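PDB 3APQ: DnaJ homolog subfamily C member 10, which acts in the endoplasmic reticulum as a disulfide reductase that serves both the correct folding of proteins and the degradation of misfolded ones. Local coordinates for residues N120-G125 with I149-C154. Residues are numbered along the deposited sequence; the frame is centred on the assembly and turned at random.
Sequences NFYSPG and IGAVNC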
loop_
_atom_site.group_PDB
_atom_site.type_symbol
_atom_site.label_atom_id
_atom_site.label_comp_id
_atom_site.label_asym_id
_atom_site.label_seq_id
_atom_site.Cartn_x
_atom_site.Cartn_y
_atom_site.Cartn_z
ATOM N N ASN A 120 -3.360 3.185 -9.250
ATOM C CA ASN A 120 -3.609 1.775 -9.449
ATOM C C ASN A 120 -4.191 1.240 -8.155
ATOM O O ASN A 120 -3.465 1.178 -7.131
ATOM C CB ASN A 120 -2.281 1.078 -9.747
ATOM C CG ASN A 120 -2.397 -0.430 -9.812
ATOM O OD1 ASN A 120 -3.486 -0.992 -9.689
ATOM N ND2 ASN A 120 -1.274 -1.089 -10.068
ATOM N N PHE A 121 -5.478 0.886 -8.204
ATOM C CA PHE A 121 -6.192 0.245 -7.087
ATOM C C PHE A 121 -6.043 -1.258 -7.268
ATOM O O PHE A 121 -6.538 -1.839 -8.251
ATOM C CB PHE A 121 -7.690 0.596 -7.062
ATOM C CG PHE A 121 -7.974 2.032 -6.712
ATOM C CD1 PHE A 121 -8.293 2.388 -5.418
ATOM C CD2 PHE A 121 -7.970 3.007 -7.709
ATOM C CE1 PHE A 121 -8.555 3.725 -5.102
ATOM C CE2 PHE A 121 -8.214 4.354 -7.398
ATOM C CZ PHE A 121 -8.515 4.697 -6.094
ATOM N N TYR A 122 -5.342 -1.881 -6.349
ATOM C CA TYR A 122 -5.054 -3.328 -6.462
ATOM C C TYR A 122 -5.486 -4.059 -5.191
ATOM O O TYR A 122 -5.946 -3.446 -4.227
ATOM C CB TYR A 122 -3.541 -3.505 -6.802
ATOM C CG TYR A 122 -2.598 -3.067 -5.687
ATOM C CD1 TYR A 122 -2.166 -4.003 -4.766
ATOM C CD2 TYR A 122 -2.145 -1.746 -5.539
ATOM C CE1 TYR A 122 -1.348 -3.677 -3.705
ATOM C CE2 TYR A 122 -1.266 -1.400 -4.412
ATOM C CZ TYR A 122 -0.880 -2.394 -3.537
ATOM O OH TYR A 122 -0.017 -2.223 -2.438
ATOM N N SER A 123 -5.384 -5.391 -5.180
ATOM C CA SER A 123 -5.762 -6.158 -4.015
ATOM C C SER A 123 -4.766 -7.318 -3.900
ATOM O O SER A 123 -4.254 -7.777 -4.924
ATOM C CB SER A 123 -7.204 -6.650 -4.143
ATOM O OG SER A 123 -7.575 -7.505 -3.082
ATOM N N PRO A 124 -4.467 -7.758 -2.657
ATOM C CA PRO A 124 -3.565 -8.898 -2.497
ATOM C C PRO A 124 -4.214 -10.165 -3.141
ATOM O O PRO A 124 -5.442 -10.251 -3.245
ATOM C CB PRO A 124 -3.457 -9.051 -0.954
ATOM C CG PRO A 124 -4.646 -8.335 -0.389
ATOM C CD PRO A 124 -4.796 -7.151 -1.351
ATOM N N GLY A 125 -3.414 -11.116 -3.594
ATOM C CA GLY A 125 -3.979 -12.344 -4.142
ATOM C C GLY A 125 -4.580 -12.160 -5.538
ATOM O O GLY A 125 -5.476 -12.912 -5.936
ATOM N N ILE A 149 2.053 9.440 -9.674
ATOM C CA ILE A 149 1.650 8.073 -9.874
ATOM C C ILE A 149 1.474 7.442 -8.490
ATOM O O ILE A 149 2.386 7.474 -7.631
ATOM C CB ILE A 149 2.702 7.246 -10.711
ATOM C CG1 ILE A 149 3.026 7.906 -12.074
ATOM C CG2 ILE A 149 2.325 5.727 -10.728
ATOM C CD1 ILE A 149 1.822 8.215 -12.948
ATOM N N GLY A 150 0.284 6.862 -8.302
ATOM C CA GLY A 150 -0.129 6.278 -6.995
ATOM C C GLY A 150 -0.540 4.815 -7.076
ATOM O O GLY A 150 -0.732 4.250 -8.169
ATOM N N ALA A 151 -0.662 4.208 -5.908
ATOM C CA ALA A 151 -1.160 2.853 -5.783
ATOM C C ALA A 151 -1.964 2.820 -4.516
ATOM O O ALA A 151 -1.596 3.481 -3.525
ATOM C CB ALA A 151 0.034 1.859 -5.701
ATOM N N VAL A 152 -3.086 2.100 -4.534
ATOM C CA VAL A 152 -3.897 1.900 -3.326
ATOM C C VAL A 152 -4.100 0.394 -3.102
ATOM O O VAL A 152 -4.573 -0.320 -3.987
ATOM C CB VAL A 152 -5.253 2.603 -3.394
ATOM C CG1 VAL A 152 -6.165 2.102 -2.265
ATOM C CG2 VAL A 152 -5.130 4.128 -3.286
ATOM N N ASN A 153 -3.736 -0.080 -1.910
ATOM C CA ASN A 153 -3.937 -1.464 -1.548
ATOM C C ASN A 153 -5.329 -1.575 -0.939
ATOM O O ASN A 153 -5.556 -1.273 0.267
ATOM C CB ASN A 153 -2.870 -1.916 -0.538
ATOM C CG ASN A 153 -3.056 -3.364 -0.089
ATOM O OD1 ASN A 153 -3.963 -4.064 -0.537
ATOM N ND2 ASN A 153 -2.192 -3.810 0.830
ATOM N N CYS A 154 -6.254 -2.037 -1.766
ATOM C CA CYS A 154 -7.616 -2.292 -1.306
ATOM C C CYS A 154 -7.722 -3.372 -0.253
ATOM O O CYS A 154 -8.718 -3.385 0.468
ATOM C CB CYS A 154 -8.574 -2.600 -2.448
ATOM S SG CYS A 154 -8.611 -1.263 -3.643
#
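Asn120 O is held by two neighbouring groups of one backbone stretch: Val152 N donates a hydrogen bond to it at 2.8 Å, moderately tilted from the carbonyl plane, and Ala151 CA makes a CA-H...O contact with the same oxygen at 3.2 Å. Val152 O is shared alike, taking the amide of Tyr122 nearly end-on (C=O...N 171°) and, more distantly, the CA-H of Phe121. Hydrogen bonds from Asn120 N to Gly150 O and from Cys154 N to Tyr122 O extend the parallel pairing of 120-122 with 149-153, the last just past the strand end. These are neighbouring inner strands of the first thioredoxin domain, joined through helix 127-142 as a beta-alpha-beta unit; Cys126 stands just before that helix and Cys129 in its first turn, the redox-active CxxC pair, and the Tyr122 side chain touches this motif. With chi1 at 67°, CG of Tyr122 sits between its backbone N and carbonyl carbon, and the ring leans across the neighbouring strand. Asn153 CA lies over one ring face, 4.0 Å from the centroid, a CH-pi contact, while Ala151 CB meets the ring edge at CE2. The amide plane of Asn153 is only 16° from that of the ring, and Asn153 OD1 approaches Pro124 CD at 3.3 Å. Replacing Tyr122 with an alanine would probably strip Asn153 CA and Ala151 CB of their aromatic partner and open a gap beside the CxxC. On the other sheet face Phe121 and Val152 point the same way, Phe121 CD1 meeting Val152 CB at 3.7 Å. Cys154 SG, disulfide-bonded to Cys161, stands at the edge of the Phe121 ring, 5.4 Å from its centroid.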